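PDB 3NZE: putative transcriptional regulator, sugar-binding family from Arthrobacter aurescens, which probably regulates transcription as a SorC-family DNA-binding protein, the domain in the crystal being its putative sugar-binding part. Local coordinates for residues I16-V27 and L251-V262; L39-I50 and A66-L75. All blocks are in the same frame, centred on the assembly; numbering follows the deposited sequence. Where two conformers were deposited one is given.

Contact 1 of 2, residues I16-V27 and L251-V262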
loop_
_atom_site.group_PDB
_atom_site.type_symbol
_atom_site.label_atom_id
_atom_site.label_comp_id
_atom_site.label_asym_id
_atom_site.label_seq_id
_atom_site.Cartn_x
_atom_site.Cartn_y
_atom_site.Cartn_z
ATOM N N ILE A 16 2.248 14.725 -13.622
ATOM C CA ILE A 16 2.724 13.571 -12.870
ATOM C C ILE A 16 3.101 12.413 -13.795
ATOM O O ILE A 16 4.127 11.759 -13.591
ATOM C CB ILE A 16 1.672 13.133 -11.831
ATOM C CG1 ILE A 16 1.520 14.229 -10.773
ATOM C CG2 ILE A 16 2.047 11.795 -11.207
ATOM C CD1 ILE A 16 0.284 14.077 -9.883
ATOM N N ARG A 17 2.280 12.157 -14.810
ATOM C CA ARG A 17 2.595 11.120 -15.801
ATOM C C ARG A 17 3.980 11.352 -16.396
ATOM O O ARG A 17 4.807 10.438 -16.492
ATOM C CB ARG A 17 1.581 11.142 -16.948
ATOM C CG ARG A 17 0.524 10.066 -16.898
ATOM C CD ARG A 17 -0.069 9.837 -18.280
ATOM N NE ARG A 17 -0.549 11.071 -18.897
ATOM C CZ ARG A 17 -1.745 11.614 -18.669
ATOM N NH1 ARG A 17 -2.099 12.733 -19.286
ATOM N NH2 ARG A 17 -2.590 11.044 -17.823
ATOM N N ASN A 18 4.224 12.585 -16.817
ATOM C CA ASN A 18 5.474 12.908 -17.498
ATOM C C ASN A 18 6.678 12.921 -16.574
ATOM O O ASN A 18 7.781 12.529 -16.964
ATOM C CB ASN A 18 5.350 14.237 -18.255
ATOM C CG ASN A 18 4.462 14.116 -19.480
ATOM O OD1 ASN A 18 4.350 13.037 -20.057
ATOM N ND2 ASN A 18 3.811 15.211 -19.867
ATOM N N GLN A 19 6.468 13.373 -15.347
ATOM C CA GLN A 19 7.570 13.513 -14.408
ATOM C C GLN A 19 7.887 12.207 -13.683
ATOM O O GLN A 19 9.044 11.945 -13.358
ATOM C CB GLN A 19 7.265 14.639 -13.410
ATOM C CG GLN A 19 8.316 14.861 -12.336
ATOM C CD GLN A 19 7.952 16.024 -11.420
ATOM O OE1 GLN A 19 7.110 16.858 -11.766
ATOM N NE2 GLN A 19 8.581 16.082 -10.250
ATOM N N TYR A 20 6.871 11.379 -13.433
ATOM C CA TYR A 20 7.078 10.174 -12.632
ATOM C C TYR A 20 6.860 8.864 -13.384
ATOM O O TYR A 20 7.129 7.799 -12.845
ATOM C CB TYR A 20 6.226 10.200 -11.355
ATOM C CG TYR A 20 6.668 11.287 -10.404
ATOM C CD1 TYR A 20 7.757 11.093 -9.557
ATOM C CD2 TYR A 20 6.024 12.520 -10.383
ATOM C CE1 TYR A 20 8.177 12.094 -8.687
ATOM C CE2 TYR A 20 6.439 13.528 -9.521
ATOM C CZ TYR A 20 7.517 13.306 -8.677
ATOM O OH TYR A 20 7.938 14.301 -7.819
ATOM N N GLY A 21 6.375 8.945 -14.621
ATOM C CA GLY A 21 6.243 7.758 -15.447
ATOM C C GLY A 21 5.297 6.707 -14.888
ATOM O O GLY A 21 5.562 5.504 -14.977
ATOM N N VAL A 22 4.197 7.162 -14.299
ATOM C CA VAL A 22 3.120 6.277 -13.869
ATOM C C VAL A 22 1.815 6.786 -14.457
ATOM O O VAL A 22 1.690 7.971 -14.764
ATOM C CB VAL A 22 2.959 6.234 -12.343
ATOM C CG1 VAL A 22 4.166 5.588 -11.707
ATOM C CG2 VAL A 22 2.716 7.642 -11.792
ATOM N N ASP A 23 0.844 5.892 -14.632
ATOM C CA ASP A 23 -0.493 6.337 -14.975
ATOM C C ASP A 23 -1.107 6.895 -13.700
ATOM O O ASP A 23 -0.792 6.429 -12.600
ATOM C CB ASP A 23 -1.314 5.203 -15.602
ATOM C CG ASP A 23 -0.943 4.968 -17.070
ATOM O OD1 ASP A 23 -1.352 5.790 -17.911
ATOM O OD2 ASP A 23 -0.239 3.986 -17.383
ATOM N N VAL A 24 -1.940 7.918 -13.833
ATOM C CA VAL A 24 -2.419 8.625 -12.648
ATOM C C VAL A 24 -3.835 9.159 -12.773
ATOM O O VAL A 24 -4.260 9.596 -13.849
ATOM C CB VAL A 24 -1.453 9.783 -12.286
ATOM C CG1 VAL A 24 -1.288 10.711 -13.458
ATOM C CG2 VAL A 24 -1.933 10.546 -11.046
ATOM N N HIS A 25 -4.564 9.099 -11.657
ATOM C CA HIS A 25 -5.875 9.708 -11.519
ATOM C C HIS A 25 -5.819 10.678 -10.347
ATOM O O HIS A 25 -5.564 10.277 -9.207
ATOM C CB HIS A 25 -6.951 8.650 -11.249
ATOM C CG HIS A 25 -7.295 7.824 -12.448
ATOM N ND1 HIS A 25 -6.618 6.669 -12.775
ATOM C CD2 HIS A 25 -8.237 7.992 -13.404
ATOM C CE1 HIS A 25 -7.132 6.159 -13.879
ATOM N NE2 HIS A 25 -8.116 6.944 -14.282
ATOM N N VAL A 26 -6.051 11.951 -10.636
ATOM C CA VAL A 26 -6.073 12.975 -9.602
ATOM C C VAL A 26 -7.525 13.236 -9.251
ATOM O O VAL A 26 -8.341 13.531 -10.121
ATOM C CB VAL A 26 -5.387 14.272 -10.097
ATOM C CG1 VAL A 26 -5.624 15.405 -9.119
ATOM C CG2 VAL A 26 -3.893 14.036 -10.279
ATOM N N VAL A 27 -7.848 13.105 -7.971
ATOM C CA VAL A 27 -9.221 13.262 -7.503
ATOM C C VAL A 27 -9.433 14.669 -6.987
ATOM O O VAL A 27 -8.826 15.064 -5.996
ATOM C CB VAL A 27 -9.518 12.250 -6.378
ATOM C CG1 VAL A 27 -10.979 12.340 -5.912
ATOM C CG2 VAL A 27 -9.189 10.842 -6.851
ATOM N N LEU A 251 -1.394 5.282 -10.131
ATOM C CA LEU A 251 -1.448 6.061 -8.900
ATOM C C LEU A 251 -2.772 6.798 -8.808
ATOM O O LEU A 251 -3.211 7.410 -9.783
ATOM C CB LEU A 251 -0.290 7.062 -8.902
ATOM C CG LEU A 251 -0.230 8.123 -7.806
ATOM C CD1 LEU A 251 0.046 7.455 -6.454
ATOM C CD2 LEU A 251 0.849 9.148 -8.124
ATOM N N ILE A 252 -3.420 6.728 -7.645
ATOM C CA ILE A 252 -4.618 7.518 -7.379
ATOM C C ILE A 252 -4.356 8.372 -6.145
ATOM O O ILE A 252 -3.956 7.847 -5.105
ATOM C CB ILE A 252 -5.854 6.628 -7.137
ATOM C CG1 ILE A 252 -6.100 5.709 -8.336
ATOM C CG2 ILE A 252 -7.107 7.492 -6.880
ATOM C CD1 ILE A 252 -5.504 4.348 -8.179
ATOM N N LEU A 253 -4.542 9.687 -6.260
ATOM C CA LEU A 253 -4.256 10.576 -5.136
ATOM C C LEU A 253 -5.105 11.832 -5.198
ATOM O O LEU A 253 -5.652 12.171 -6.246
ATOM C CB LEU A 253 -2.768 10.944 -5.081
ATOM C CG LEU A 253 -2.233 12.050 -6.003
ATOM C CD1 LEU A 253 -0.781 12.364 -5.665
ATOM C CD2 LEU A 253 -2.355 11.693 -7.487
ATOM N N ASP A 254 -5.226 12.523 -4.063
ATOM C CA ASP A 254 -6.072 13.703 -4.008
ATOM C C ASP A 254 -5.361 14.904 -4.616
ATOM O O ASP A 254 -4.131 14.940 -4.682
ATOM C CB ASP A 254 -6.458 14.021 -2.566
ATOM C CG ASP A 254 -5.256 14.352 -1.707
ATOM O OD1 ASP A 254 -4.492 13.419 -1.382
ATOM O OD2 ASP A 254 -5.076 15.550 -1.369
ATOM N N GLU A 255 -6.160 15.881 -5.026
ATOM C CA GLU A 255 -5.687 17.097 -5.675
ATOM C C GLU A 255 -4.575 17.796 -4.896
ATOM O O GLU A 255 -3.565 18.186 -5.474
ATOM C CB GLU A 255 -6.876 18.041 -5.880
ATOM C CG GLU A 255 -6.553 19.363 -6.540
ATOM C CD GLU A 255 -7.783 20.250 -6.653
ATOM O OE1 GLU A 255 -8.910 19.733 -6.481
ATOM O OE2 GLU A 255 -7.622 21.461 -6.905
ATOM N N ALA A 256 -4.748 17.961 -3.587
ATOM C CA ALA A 256 -3.730 18.655 -2.802
ATOM C C ALA A 256 -2.390 17.920 -2.817
ATOM O O ALA A 256 -1.335 18.544 -2.971
ATOM C CB ALA A 256 -4.201 18.885 -1.376
ATOM N N SER A 257 -2.435 16.600 -2.650
ATOM C CA SER A 257 -1.227 15.788 -2.723
ATOM C C SER A 257 -0.580 15.901 -4.100
ATOM O O SER A 257 0.636 15.939 -4.208
ATOM C CB SER A 257 -1.525 14.313 -2.416
ATOM O OG SER A 257 -1.973 14.136 -1.085
ATOM N N ALA A 258 -1.392 15.959 -5.155
ATOM C CA ALA A 258 -0.837 16.022 -6.510
ATOM C C ALA A 258 -0.123 17.346 -6.724
ATOM O O ALA A 258 0.930 17.398 -7.360
ATOM C CB ALA A 258 -1.922 15.818 -7.553
ATOM N N ARG A 259 -0.693 18.414 -6.180
ATOM C CA ARG A 259 -0.073 19.732 -6.297
ATOM C C ARG A 259 1.269 19.775 -5.577
ATOM O O ARG A 259 2.220 20.399 -6.051
ATOM C CB ARG A 259 -1.018 20.818 -5.776
ATOM C CG ARG A 259 -2.197 21.089 -6.713
ATOM C CD ARG A 259 -3.030 22.293 -6.246
ATOM N NE ARG A 259 -4.376 22.296 -6.818
ATOM C CZ ARG A 259 -4.649 22.611 -8.084
ATOM N NH1 ARG A 259 -3.670 22.939 -8.919
ATOM N NH2 ARG A 259 -5.903 22.590 -8.522
ATOM N N ARG A 260 1.343 19.101 -4.435
ATOM C CA ARG A 260 2.585 19.008 -3.686
ATOM C C ARG A 260 3.587 18.204 -4.501
ATOM O O ARG A 260 4.774 18.515 -4.544
ATOM C CB ARG A 260 2.345 18.325 -2.338
ATOM C CG ARG A 260 2.736 19.170 -1.139
ATOM C CD ARG A 260 3.199 18.293 0.007
ATOM N NE ARG A 260 3.779 19.068 1.101
ATOM C CZ ARG A 260 4.443 18.534 2.121
ATOM N NH1 ARG A 260 4.619 17.220 2.186
ATOM N NH2 ARG A 260 4.936 19.315 3.075
ATOM N N LEU A 261 3.091 17.164 -5.157
ATOM C CA LEU A 261 3.953 16.234 -5.868
ATOM C C LEU A 261 4.637 16.900 -7.060
ATOM O O LEU A 261 5.762 16.549 -7.409
ATOM C CB LEU A 261 3.158 14.997 -6.300
ATOM C CG LEU A 261 3.942 13.775 -6.773
ATOM C CD1 LEU A 261 4.877 13.247 -5.686
ATOM C CD2 LEU A 261 3.000 12.679 -7.247
ATOM N N VAL A 262 3.968 17.867 -7.679
ATOM C CA VAL A 262 4.559 18.568 -8.813
ATOM C C VAL A 262 5.346 19.783 -8.323
ATOM O O VAL A 262 5.696 20.668 -9.104
ATOM C CB VAL A 262 3.508 19.007 -9.865
ATOM C CG1 VAL A 262 2.865 17.797 -10.537
ATOM C CG2 VAL A 262 2.453 19.905 -9.238
HETATM O O HOH W 1 -4.428 5.412 -11.794
#

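Contact 2 of 2, residues L39-I50 and A66-L75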
loop_
_atom_site.group_PDB
_atom_site.type_symbol
_atom_site.label_atom_id
_atom_site.label_comp_id
_atom_site.label_asym_id
_atom_site.label_seq_id
_atom_site.Cartn_x
_atom_site.Cartn_y
_atom_site.Cartn_z
ATOM N N LEU A 39 -9.974 10.993 2.117
ATOM C CA LEU A 39 -9.614 9.616 1.816
ATOM C C LEU A 39 -10.799 8.868 1.227
ATOM O O LEU A 39 -10.651 8.074 0.308
ATOM C CB LEU A 39 -9.137 8.898 3.084
ATOM C CG LEU A 39 -8.898 7.391 2.953
ATOM C CD1 LEU A 39 -7.898 7.082 1.832
ATOM C CD2 LEU A 39 -8.436 6.770 4.282
ATOM N N ASP A 40 -11.985 9.125 1.758
ATOM C CA ASP A 40 -13.163 8.416 1.283
ATOM C C ASP A 40 -13.344 8.662 -0.213
ATOM O O ASP A 40 -13.707 7.757 -0.983
ATOM C CB ASP A 40 -14.404 8.878 2.039
ATOM C CG ASP A 40 -15.459 7.806 2.109
ATOM O OD1 ASP A 40 -15.071 6.624 2.234
ATOM O OD2 ASP A 40 -16.665 8.137 2.040
ATOM N N ARG A 41 -13.063 9.891 -0.625
ATOM C CA ARG A 41 -13.225 10.267 -2.019
ATOM C C ARG A 41 -12.103 9.738 -2.897
ATOM O O ARG A 41 -12.335 9.359 -4.046
ATOM C CB ARG A 41 -13.353 11.783 -2.144
ATOM C CG ARG A 41 -14.773 12.269 -1.806
ATOM C CD ARG A 41 -14.764 13.541 -0.995
ATOM N NE ARG A 41 -16.123 13.936 -0.624
ATOM C CZ ARG A 41 -16.750 13.555 0.489
ATOM N NH1 ARG A 41 -16.148 12.757 1.372
ATOM N NH2 ARG A 41 -17.990 13.974 0.724
ATOM N N VAL A 42 -10.882 9.726 -2.364
ATOM C CA VAL A 42 -9.776 9.121 -3.095
ATOM C C VAL A 42 -10.069 7.632 -3.248
ATOM O O VAL A 42 -9.871 7.051 -4.316
ATOM C CB VAL A 42 -8.423 9.352 -2.391
ATOM C CG1 VAL A 42 -7.295 8.598 -3.116
ATOM C CG2 VAL A 42 -8.116 10.840 -2.326
ATOM N N ALA A 43 -10.558 7.017 -2.169
ATOM C CA ALA A 43 -10.811 5.582 -2.177
ATOM C C ALA A 43 -11.882 5.191 -3.190
ATOM O O ALA A 43 -11.798 4.127 -3.811
ATOM C CB ALA A 43 -11.198 5.103 -0.778
HETATM N N MSE A 44 -12.889 6.039 -3.352
HETATM C CA MSE A 44 -13.911 5.800 -4.366
HETATM C C MSE A 44 -13.320 5.770 -5.769
HETATM O O MSE A 44 -13.650 4.898 -6.568
HETATM C CB MSE A 44 -15.000 6.874 -4.328
HETATM C CG MSE A 44 -16.023 6.694 -3.257
HETATM SE SE MSE A 44 -17.549 7.845 -3.625
HETATM C CE MSE A 44 -18.331 6.931 -5.149
ATOM N N GLN A 45 -12.459 6.734 -6.085
ATOM C CA GLN A 45 -11.843 6.741 -7.403
ATOM C C GLN A 45 -10.934 5.526 -7.564
ATOM O O GLN A 45 -10.881 4.913 -8.626
ATOM C CB GLN A 45 -11.049 8.032 -7.638
ATOM C CG GLN A 45 -10.273 8.031 -8.950
ATOM C CD GLN A 45 -11.200 7.972 -10.148
ATOM O OE1 GLN A 45 -12.076 8.823 -10.306
ATOM N NE2 GLN A 45 -11.014 6.963 -10.996
ATOM N N ALA A 46 -10.207 5.178 -6.512
ATOM C CA ALA A 46 -9.310 4.033 -6.600
ATOM C C ALA A 46 -10.112 2.765 -6.914
ATOM O O ALA A 46 -9.697 1.943 -7.733
ATOM C CB ALA A 46 -8.502 3.866 -5.292
ATOM N N ALA A 47 -11.249 2.596 -6.249
ATOM C CA ALA A 47 -12.084 1.419 -6.479
ATOM C C ALA A 47 -12.513 1.350 -7.937
ATOM O O ALA A 47 -12.530 0.282 -8.552
ATOM C CB ALA A 47 -13.317 1.458 -5.565
ATOM N N ARG A 48 -12.882 2.503 -8.482
ATOM C CA ARG A 48 -13.306 2.579 -9.870
ATOM C C ARG A 48 -12.167 2.179 -10.801
ATOM O O ARG A 48 -12.380 1.522 -11.822
ATOM C CB ARG A 48 -13.811 3.986 -10.200
ATOM C CG ARG A 48 -14.032 4.211 -11.680
ATOM C CD ARG A 48 -14.783 5.504 -11.944
ATOM N NE ARG A 48 -16.171 5.414 -11.505
ATOM C CZ ARG A 48 -17.134 6.229 -11.918
ATOM N NH1 ARG A 48 -16.856 7.196 -12.784
ATOM N NH2 ARG A 48 -18.374 6.075 -11.472
ATOM N N THR A 49 -10.950 2.571 -10.442
ATOM C CA THR A 49 -9.775 2.247 -11.246
ATOM C C THR A 49 -9.348 0.783 -11.130
ATOM O O THR A 49 -8.916 0.170 -12.108
ATOM C CB THR A 49 -8.611 3.194 -10.906
ATOM O OG1 THR A 49 -8.982 4.533 -11.284
ATOM C CG2 THR A 49 -7.351 2.771 -11.641
ATOM N N ILE A 50 -9.487 0.228 -9.931
ATOM C CA ILE A 50 -9.116 -1.155 -9.658
ATOM C C ILE A 50 -9.997 -2.182 -10.379
ATOM O O ILE A 50 -9.509 -3.214 -10.845
ATOM C CB ILE A 50 -9.182 -1.427 -8.149
ATOM C CG1 ILE A 50 -8.014 -0.743 -7.443
ATOM C CG2 ILE A 50 -9.198 -2.931 -7.861
ATOM C CD1 ILE A 50 -8.160 -0.724 -5.926
ATOM N N ALA A 66 -5.159 1.463 6.604
ATOM C CA ALA A 66 -6.282 2.389 6.677
ATOM C C ALA A 66 -6.745 2.803 5.276
ATOM O O ALA A 66 -7.934 2.868 5.003
ATOM C CB ALA A 66 -5.916 3.613 7.512
ATOM N N THR A 67 -5.797 3.037 4.379
ATOM C CA THR A 67 -6.170 3.419 3.027
ATOM C C THR A 67 -6.911 2.285 2.335
ATOM O O THR A 67 -7.971 2.485 1.760
ATOM C CB THR A 67 -4.951 3.848 2.208
ATOM O OG1 THR A 67 -4.362 4.990 2.841
ATOM C CG2 THR A 67 -5.376 4.225 0.768
ATOM N N LEU A 68 -6.353 1.086 2.399
ATOM C CA LEU A 68 -6.977 -0.045 1.731
ATOM C C LEU A 68 -8.339 -0.406 2.336
ATOM O O LEU A 68 -9.222 -0.925 1.647
ATOM C CB LEU A 68 -6.029 -1.241 1.727
ATOM C CG LEU A 68 -5.400 -1.493 0.358
ATOM C CD1 LEU A 68 -6.513 -1.939 -0.588
ATOM C CD2 LEU A 68 -4.699 -0.240 -0.175
ATOM N N SER A 69 -8.519 -0.112 3.615
ATOM C CA SER A 69 -9.819 -0.341 4.233
ATOM C C SER A 69 -10.860 0.530 3.536
ATOM O O SER A 69 -11.923 0.050 3.144
ATOM C CB SER A 69 -9.781 -0.006 5.717
ATOM O OG SER A 69 -10.955 -0.477 6.349
ATOM N N ALA A 70 -10.542 1.813 3.382
ATOM C CA ALA A 70 -11.448 2.733 2.690
ATOM C C ALA A 70 -11.720 2.260 1.265
ATOM O O ALA A 70 -12.866 2.243 0.816
ATOM C CB ALA A 70 -10.893 4.143 2.706
ATOM N N VAL A 71 -10.668 1.876 0.548
ATOM C CA VAL A 71 -10.828 1.329 -0.790
ATOM C C VAL A 71 -11.781 0.131 -0.801
ATOM O O VAL A 71 -12.674 0.040 -1.651
ATOM C CB VAL A 71 -9.464 0.924 -1.369
ATOM C CG1 VAL A 71 -9.613 0.162 -2.691
ATOM C CG2 VAL A 71 -8.594 2.160 -1.539
ATOM N N SER A 72 -11.611 -0.778 0.156
ATOM C CA SER A 72 -12.406 -1.994 0.163
ATOM C C SER A 72 -13.891 -1.704 0.339
ATOM O O SER A 72 -14.731 -2.477 -0.105
ATOM C CB SER A 72 -11.928 -2.954 1.253
ATOM O OG SER A 72 -12.257 -2.475 2.548
ATOM N N ARG A 73 -14.211 -0.595 0.994
ATOM C CA ARG A 73 -15.607 -0.227 1.204
ATOM C C ARG A 73 -16.286 0.286 -0.062
ATOM O O ARG A 73 -17.512 0.343 -0.127
ATOM C CB ARG A 73 -15.733 0.805 2.324
ATOM C CG ARG A 73 -15.388 0.256 3.690
ATOM C CD ARG A 73 -15.668 1.271 4.774
ATOM N NE ARG A 73 -15.143 0.831 6.060
ATOM C CZ ARG A 73 -15.793 0.037 6.905
ATOM N NH1 ARG A 73 -15.227 -0.309 8.053
ATOM N NH2 ARG A 73 -17.005 -0.413 6.604
ATOM N N HIS A 74 -15.496 0.645 -1.074
ATOM C CA HIS A 74 -16.064 1.247 -2.291
ATOM C C HIS A 74 -16.029 0.361 -3.534
ATOM O O HIS A 74 -16.412 0.788 -4.630
ATOM C CB HIS A 74 -15.392 2.598 -2.575
ATOM C CG HIS A 74 -15.611 3.611 -1.495
ATOM N ND1 HIS A 74 -16.798 4.290 -1.344
ATOM C CD2 HIS A 74 -14.799 4.051 -0.505
ATOM C CE1 HIS A 74 -16.708 5.106 -0.311
ATOM N NE2 HIS A 74 -15.502 4.988 0.210
ATOM N N LEU A 75 -15.577 -0.876 -3.365
ATOM C CA LEU A 75 -15.506 -1.812 -4.476
ATOM C C LEU A 75 -16.870 -2.059 -5.120
ATOM O O LEU A 75 -17.880 -2.175 -4.428
ATOM C CB LEU A 75 -14.907 -3.134 -4.000
ATOM C CG LEU A 75 -13.474 -3.058 -3.451
ATOM C CD1 LEU A 75 -13.003 -4.440 -3.018
ATOM C CD2 LEU A 75 -12.533 -2.493 -4.504
#

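Contact 1 of 2, residues I16-V27 and L251-V262
I16 holds CG1 anti to its carbonyl carbon (chi1 -66°) and L261 its CG anti to the backbone N (chi1 -166°), which brings I16 CD1 to L261 CD2 at 4.0 Å, the two side chains crossing at about a right angle. They pack against the face of a parallel strand pair, 23-27 beside 251-254, that carries V24, V26, L251 and L253, in the mixed sheet of a Rossmann-like sugar-binding domain. The strands are laced by bonds that alternate in direction. H25 N gives to L251 O at 2.9 Å, L253 N returns to H25 O, and at the C-terminal end of the strands V27 O takes E255 N where strand turns into helix. D254 caps that helix, its carboxylate accepting from S257 N and S257 OG. On that face of the sheet I16 CD1 presses on A258 CB at 3.7 Å, and V26 CG2 reaches the same methyl at 3.8 Å; L253 CD2 packs against V24 CG2. Helix 236-244 covers L251 and L253 through L239. On the other face V27 CG2 leans on I252 CG2, and helix 35-50 packs over H25 and V27. At the helix ends Y20 CE2 lies 3.7 Å from L261 CG, and Y20 OH donates to L261 O at 3.2 Å, 17° out of the carbonyl plane.

Contact 2 of 2, residues L39-I50 and A66-L75
The backbones of A43 and V71 come within 4.5 Å, CA to CA, where helix 39-50 crosses helix 66-73 at -63° with their axes 7.9 Å apart. Alanines permit this close helix-helix packing. A43 CB sits against the chain at A70 and V71, with A70 CB 3.6 Å away, and A47 CB rests on H74 O at 3.3 Å. Larger side chains flank the crossing: L39 lays CG on A70 CB and CD1 on T67 CG2, while at the other end I50 CD1 meets V71 CG1 at 3.7 Å. V71 CG2 touches the methyls of both A43 and A46. The polar link is made by H74, whose CG stands anti to its carbonyl carbon (chi1 -62°), turning the imidazole to helix 39-50. H74 NE2 donates to D40 OD1 at 2.6 Å; the oxygen lies in the ring plane, but the proton comes from above the carboxylate plane, the two planes being 57° apart. M44, a selenomethionine, puts CG over one ring face, 3.4 Å from the H74 centroid, a CH-pi contact. With H74 replaced by alanine, the D40 carboxylate loses its donor and M44 CG its ring, and both side chains are likely to turn more freely at this edge of the helix crossing. Around the pair, V42, A46, I50 and T67 pack on strand 225-230 through V229 and I227, helix 99-113 covers S69 and L75, and strand 23-27 touches Q45 and T49.

Both contacts are partly buried, but contact 1 is held mainly by strand-to-strand backbone bonds, whereas contact 2 joins two helices through side chains, with one histidine-carboxylate bond across it. Apolar packing serves both: branched side chains and A258 pack on one face of the strand pair in contact 1, and small alanines bring the helices together in contact 2. Strand 23-27 leads in the chain to helix 35-50, and the contacts touch where that helix lies over both strands: V27 CG2 is 3.5 Å from Q45 CB, and D254 CB of strand 250-254 is 3.6 Å from V42 CG2. Strand 225-230 connects them too, pairing with 250-254 and touching side chains of both helices of contact 2. Each has a more exposed margin with a polar group: Q19 and the Y20 hydroxyl, or the D40-H74 pair.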